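Long-range contact in chitinase (Thermococcus chitonophagus, PDB 5XSW), which probably hydrolyses chitin as an endochitinase, cleaving beta-1,4 bonds between N-acetylglucosamine units within the chain: residues C32-G44 with S91-L105. Residues are numbered along the deposited sequence; the frame is centred on the assembly and turned at random.
Sequences CFDIKNITFETTG and SGDNPYPHNFKIHYL
Thr39 and His103 meet through their polar ends: OG1 lies at the edge of the imidazole, 2.7 Å from NE2, and either atom could donate. With chi1 at 51°, Thr39 places this hydroxyl between its backbone N and carbonyl carbon, where it also meets a water that donates to Asn99 O. The other ring nitrogen of His103, ND1, is engaged by Glu108. Around this node, antiparallel strands 37-41 and 98-104 exchange paired backbone bonds, Thr39 with Lys101 and Glu41 with His98. A classic bulge interrupts the ladder where Lys36 N and Asn37 N share His103 O, both weakly, while His103 N returns a sound bond to Asn37 O (2.9 Å). At the far end, Thr43 OG1 is used twice, donating to a lone pair of Ser91 O (2.7 Å) and accepting from Asn94 N (3.0 Å). Thr42 OG1 donates to Pro95 O from above the carbonyl plane and accepts from Gly44 N, which closes an ST turn. His98 ND1 reaches Tyr96 O at 2.6 Å, the bond lying in the ring plane, and Glu41 CB rests over one ring face. Phe40 CB sits 3.7 Å from the centroid of the Phe100 ring, while Ile38 and Ile102 touch Leu19 of strand 12-21. In the beta domain at the start of this fragment, side chains thus supplement the ladder at Thr39-His103, and threonine hydroxyls that donate and accept take over beyond the strands.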
loop_
_atom_site.group_PDB
_atom_site.type_symbol
_atom_site.label_atom_id
_atom_site.label_comp_id
_atom_site.label_asym_id
_atom_site.label_seq_id
_atom_site.Cartn_x
_atom_site.Cartn_y
_atom_site.Cartn_z
ATOM N N CYS A 32 9.256 -15.543 7.576
ATOM C CA CYS A 32 8.392 -15.181 8.678
ATOM C C CYS A 32 7.251 -16.218 8.718
ATOM O O CYS A 32 6.735 -16.660 7.657
ATOM C CB CYS A 32 7.789 -13.762 8.510
ATOM S SG CYS A 32 7.070 -13.121 9.955
ATOM N N PHE A 33 6.875 -16.600 9.930
ATOM C CA PHE A 33 5.650 -17.395 10.147
ATOM C C PHE A 33 4.656 -16.565 10.889
ATOM O O PHE A 33 4.953 -16.023 11.958
ATOM C CB PHE A 33 5.964 -18.713 10.947
ATOM C CG PHE A 33 6.935 -19.604 10.250
ATOM C CD1 PHE A 33 6.535 -20.390 9.176
ATOM C CD2 PHE A 33 8.257 -19.653 10.644
ATOM C CE1 PHE A 33 7.445 -21.228 8.517
ATOM C CE2 PHE A 33 9.186 -20.468 9.982
ATOM C CZ PHE A 33 8.787 -21.245 8.913
ATOM N N ASP A 34 3.446 -16.463 10.358
ATOM C CA ASP A 34 2.386 -15.762 11.047
ATOM C C ASP A 34 1.412 -16.818 11.601
ATOM O O ASP A 34 0.796 -17.536 10.818
ATOM C CB ASP A 34 1.611 -14.818 10.113
ATOM C CG ASP A 34 2.401 -13.552 9.753
ATOM O OD1 ASP A 34 3.548 -13.428 10.219
ATOM O OD2 ASP A 34 1.835 -12.721 9.005
ATOM N N ILE A 35 1.282 -16.878 12.919
ATOM C CA ILE A 35 0.439 -17.930 13.549
ATOM C C ILE A 35 -0.915 -17.410 13.938
ATOM O O ILE A 35 -1.034 -16.497 14.755
ATOM C CB ILE A 35 1.191 -18.515 14.771
ATOM C CG1 ILE A 35 2.479 -19.193 14.233
ATOM C CG2 ILE A 35 0.271 -19.509 15.516
ATOM C CD1 ILE A 35 3.270 -19.919 15.269
ATOM N N LYS A 36 -1.966 -17.953 13.313
ATOM C CA LYS A 36 -3.331 -17.644 13.697
ATOM C C LYS A 36 -3.657 -18.154 15.131
ATOM O O LYS A 36 -4.152 -17.411 15.982
ATOM C CB LYS A 36 -4.288 -18.283 12.701
ATOM C CG LYS A 36 -5.756 -17.865 12.866
ATOM C CD LYS A 36 -6.673 -18.809 12.058
ATOM C CE LYS A 36 -8.113 -18.293 11.952
ATOM N NZ LYS A 36 -8.264 -17.058 11.071
ATOM N N ASN A 37 -3.398 -19.446 15.363
ATOM C CA ASN A 37 -3.532 -20.012 16.700
ATOM C C ASN A 37 -2.813 -21.367 16.724
ATOM O O ASN A 37 -2.250 -21.800 15.709
ATOM C CB ASN A 37 -5.007 -20.118 17.129
ATOM C CG ASN A 37 -5.881 -20.807 16.121
ATOM O OD1 ASN A 37 -5.531 -21.869 15.610
ATOM N ND2 ASN A 37 -7.058 -20.224 15.855
ATOM N N ILE A 38 -2.729 -21.952 17.911
ATOM C CA ILE A 38 -2.131 -23.288 18.086
ATOM C C ILE A 38 -3.272 -24.097 18.769
ATOM O O ILE A 38 -3.855 -23.621 19.735
ATOM C CB ILE A 38 -0.894 -23.306 18.993
ATOM C CG1 ILE A 38 0.202 -22.347 18.525
ATOM C CG2 ILE A 38 -0.255 -24.739 19.084
ATOM C CD1 ILE A 38 0.101 -20.996 19.206
ATOM N N THR A 39 -3.599 -25.275 18.263
ATOM C CA THR A 39 -4.594 -26.082 18.980
ATOM C C THR A 39 -3.922 -27.313 19.601
ATOM O O THR A 39 -2.893 -27.809 19.122
ATOM C CB THR A 39 -5.737 -26.562 18.080
ATOM O OG1 THR A 39 -5.209 -27.187 16.893
ATOM C CG2 THR A 39 -6.682 -25.418 17.687
ATOM N N PHE A 40 -4.526 -27.826 20.657
ATOM C CA PHE A 40 -4.131 -29.166 21.076
ATOM C C PHE A 40 -5.341 -29.798 21.779
ATOM O O PHE A 40 -6.341 -29.133 22.024
ATOM C CB PHE A 40 -2.895 -29.131 21.990
ATOM C CG PHE A 40 -3.151 -28.449 23.341
ATOM C CD1 PHE A 40 -3.616 -29.181 24.442
ATOM C CD2 PHE A 40 -2.896 -27.087 23.511
ATOM C CE1 PHE A 40 -3.836 -28.551 25.704
ATOM C CE2 PHE A 40 -3.109 -26.437 24.731
ATOM C CZ PHE A 40 -3.586 -27.182 25.865
ATOM N N GLU A 41 -5.222 -31.085 22.098
ATOM C CA GLU A 41 -6.330 -31.788 22.726
ATOM C C GLU A 41 -5.913 -32.301 24.098
ATOM O O GLU A 41 -4.762 -32.657 24.304
ATOM C CB GLU A 41 -6.820 -32.924 21.818
ATOM C CG GLU A 41 -7.577 -32.392 20.607
ATOM C CD GLU A 41 -7.769 -33.439 19.490
ATOM O OE1 GLU A 41 -8.749 -33.311 18.733
ATOM O OE2 GLU A 41 -6.944 -34.366 19.341
ATOM N N THR A 42 -6.858 -32.249 25.032
ATOM C CA THR A 42 -6.721 -32.902 26.327
ATOM C C THR A 42 -8.123 -33.176 26.897
ATOM O O THR A 42 -9.082 -32.444 26.605
ATOM C CB THR A 42 -5.904 -32.049 27.302
ATOM O OG1 THR A 42 -5.909 -32.655 28.600
ATOM C CG2 THR A 42 -6.502 -30.614 27.398
ATOM N N THR A 43 -8.260 -34.264 27.665
ATOM C CA THR A 43 -9.501 -34.516 28.404
ATOM C C THR A 43 -9.391 -33.933 29.808
ATOM O O THR A 43 -10.363 -33.914 30.564
ATOM C CB THR A 43 -9.799 -36.044 28.502
ATOM O OG1 THR A 43 -8.647 -36.710 29.051
ATOM C CG2 THR A 43 -10.061 -36.614 27.129
ATOM N N GLY A 44 -8.192 -33.500 30.177
ATOM C CA GLY A 44 -7.975 -32.901 31.482
ATOM C C GLY A 44 -8.531 -31.483 31.560
ATOM O O GLY A 44 -9.178 -31.008 30.621
ATOM N N SER A 91 -7.311 -35.846 34.048
ATOM C CA SER A 91 -8.636 -36.435 34.146
ATOM C C SER A 91 -9.006 -36.968 32.795
ATOM O O SER A 91 -8.487 -36.486 31.784
ATOM C CB SER A 91 -9.654 -35.408 34.660
ATOM O OG SER A 91 -10.934 -35.650 34.151
ATOM N N GLY A 92 -9.879 -37.975 32.765
ATOM C CA GLY A 92 -10.344 -38.550 31.514
ATOM C C GLY A 92 -9.305 -39.483 30.921
ATOM O O GLY A 92 -8.218 -39.690 31.490
ATOM N N ASP A 93 -9.634 -40.039 29.763
ATOM C CA ASP A 93 -8.793 -41.066 29.170
ATOM C C ASP A 93 -7.649 -40.570 28.244
ATOM O O ASP A 93 -6.860 -41.384 27.747
ATOM C CB ASP A 93 -9.665 -42.064 28.390
ATOM C CG ASP A 93 -10.437 -41.426 27.224
ATOM O OD1 ASP A 93 -10.163 -40.268 26.830
ATOM O OD2 ASP A 93 -11.330 -42.106 26.671
ATOM N N ASN A 94 -7.538 -39.258 28.020
ATOM C CA ASN A 94 -6.447 -38.759 27.144
ATOM C C ASN A 94 -6.040 -37.407 27.655
ATOM O O ASN A 94 -6.331 -36.399 27.026
ATOM C CB ASN A 94 -6.942 -38.685 25.702
ATOM C CG ASN A 94 -5.823 -38.847 24.657
ATOM O OD1 ASN A 94 -4.595 -38.768 24.930
ATOM N ND2 ASN A 94 -6.261 -39.111 23.468
ATOM N N PRO A 95 -5.458 -37.377 28.852
ATOM C CA PRO A 95 -5.252 -36.125 29.583
ATOM C C PRO A 95 -3.989 -35.343 29.147
ATOM O O PRO A 95 -3.963 -34.123 29.273
ATOM C CB PRO A 95 -5.093 -36.604 31.021
ATOM C CG PRO A 95 -4.420 -37.963 30.849
ATOM C CD PRO A 95 -5.097 -38.556 29.664
ATOM N N TYR A 96 -2.940 -36.035 28.716
ATOM C CA TYR A 96 -1.727 -35.342 28.241
ATOM C C TYR A 96 -1.988 -34.543 26.926
ATOM O O TYR A 96 -2.553 -35.086 25.968
ATOM C CB TYR A 96 -0.579 -36.327 28.018
ATOM C CG TYR A 96 -0.273 -37.160 29.240
ATOM C CD1 TYR A 96 0.373 -36.610 30.328
ATOM C CD2 TYR A 96 -0.652 -38.504 29.306
ATOM C CE1 TYR A 96 0.644 -37.364 31.466
ATOM C CE2 TYR A 96 -0.373 -39.269 30.434
ATOM C CZ TYR A 96 0.266 -38.695 31.511
ATOM O OH TYR A 96 0.543 -39.430 32.638
ATOM N N PRO A 97 -1.587 -33.261 26.904
ATOM C CA PRO A 97 -1.698 -32.410 25.689
ATOM C C PRO A 97 -1.159 -33.141 24.475
ATOM O O PRO A 97 -0.015 -33.567 24.489
ATOM C CB PRO A 97 -0.823 -31.190 26.038
ATOM C CG PRO A 97 -1.022 -31.039 27.548
ATOM C CD PRO A 97 -1.068 -32.505 28.064
ATOM N N HIS A 98 -1.988 -33.340 23.460
ATOM C CA HIS A 98 -1.552 -34.102 22.292
ATOM C C HIS A 98 -2.184 -33.506 21.024
ATOM O O HIS A 98 -3.086 -32.658 21.096
ATOM C CB HIS A 98 -1.952 -35.604 22.409
ATOM C CG HIS A 98 -3.416 -35.794 22.620
ATOM N ND1 HIS A 98 -4.007 -35.621 23.855
ATOM C CD2 HIS A 98 -4.413 -36.139 21.768
ATOM C CE1 HIS A 98 -5.314 -35.815 23.748
ATOM N NE2 HIS A 98 -5.583 -36.143 22.495
ATOM N N ASN A 99 -1.758 -34.021 19.875
ATOM C CA ASN A 99 -2.231 -33.533 18.595
ATOM C C ASN A 99 -2.097 -31.984 18.477
ATOM O O ASN A 99 -3.060 -31.287 18.148
ATOM C CB ASN A 99 -3.676 -33.918 18.369
ATOM C CG ASN A 99 -4.050 -33.816 16.919
ATOM O OD1 ASN A 99 -3.175 -33.902 16.021
ATOM N ND2 ASN A 99 -5.331 -33.601 16.660
ATOM N N PHE A 100 -0.928 -31.487 18.836
ATOM C CA PHE A 100 -0.591 -30.073 18.711
ATOM C C PHE A 100 -0.634 -29.720 17.236
ATOM O O PHE A 100 -0.069 -30.453 16.438
ATOM C CB PHE A 100 0.803 -29.794 19.267
ATOM C CG PHE A 100 0.819 -29.614 20.743
ATOM C CD1 PHE A 100 0.586 -28.369 21.304
ATOM C CD2 PHE A 100 1.042 -30.700 21.583
ATOM C CE1 PHE A 100 0.597 -28.191 22.674
ATOM C CE2 PHE A 100 1.062 -30.525 22.969
ATOM C CZ PHE A 100 0.832 -29.280 23.512
ATOM N N LYS A 101 -1.316 -28.635 16.865
ATOM C CA LYS A 101 -1.223 -28.180 15.476
ATOM C C LYS A 101 -0.980 -26.672 15.446
ATOM O O LYS A 101 -1.728 -25.936 16.074
ATOM C CB LYS A 101 -2.485 -28.499 14.679
ATOM C CG LYS A 101 -2.738 -29.979 14.429
ATOM C CD LYS A 101 -4.218 -30.178 14.052
ATOM C CE LYS A 101 -4.578 -31.630 13.762
ATOM N NZ LYS A 101 -6.029 -31.726 13.415
ATOM N N ILE A 102 0.057 -26.238 14.727
ATOM C CA ILE A 102 0.231 -24.803 14.479
ATOM C C ILE A 102 -0.653 -24.403 13.286
ATOM O O ILE A 102 -0.548 -24.981 12.210
ATOM C CB ILE A 102 1.665 -24.482 14.212
ATOM C CG1 ILE A 102 2.477 -24.782 15.455
ATOM C CG2 ILE A 102 1.808 -22.976 13.781
ATOM C CD1 ILE A 102 3.948 -24.553 15.265
ATOM N N HIS A 103 -1.559 -23.458 13.468
ATOM C CA HIS A 103 -2.359 -23.037 12.329
ATOM C C HIS A 103 -1.840 -21.665 11.807
ATOM O O HIS A 103 -1.905 -20.672 12.538
ATOM C CB HIS A 103 -3.812 -22.925 12.719
ATOM C CG HIS A 103 -4.368 -24.204 13.292
ATOM N ND1 HIS A 103 -4.850 -25.222 12.495
ATOM C CD2 HIS A 103 -4.471 -24.641 14.574
ATOM C CE1 HIS A 103 -5.280 -26.217 13.265
ATOM N NE2 HIS A 103 -5.066 -25.887 14.531
ATOM N N TYR A 104 -1.308 -21.652 10.605
ATOM C CA TYR A 104 -0.795 -20.380 10.037
ATOM C C TYR A 104 -1.948 -19.487 9.650
ATOM O O TYR A 104 -3.102 -19.941 9.413
ATOM C CB TYR A 104 0.058 -20.616 8.810
ATOM C CG TYR A 104 1.263 -21.418 9.091
ATOM C CD1 TYR A 104 2.216 -20.966 9.996
ATOM C CD2 TYR A 104 1.439 -22.655 8.479
ATOM C CE1 TYR A 104 3.334 -21.718 10.265
ATOM C CE2 TYR A 104 2.559 -23.420 8.741
ATOM C CZ TYR A 104 3.499 -22.942 9.633
ATOM O OH TYR A 104 4.603 -23.690 9.908
ATOM N N LEU A 105 -1.652 -18.203 9.510
ATOM C CA LEU A 105 -2.701 -17.275 9.115
ATOM C C LEU A 105 -2.827 -17.337 7.580
ATOM O O LEU A 105 -2.280 -16.498 6.844
ATOM C CB LEU A 105 -2.335 -15.867 9.612
ATOM C CG LEU A 105 -3.356 -14.776 9.452
ATOM C CD1 LEU A 105 -4.672 -15.118 10.143
ATOM C CD2 LEU A 105 -2.695 -13.537 10.063
HETATM O O HOH W 1 -5.050 -29.886 17.642
#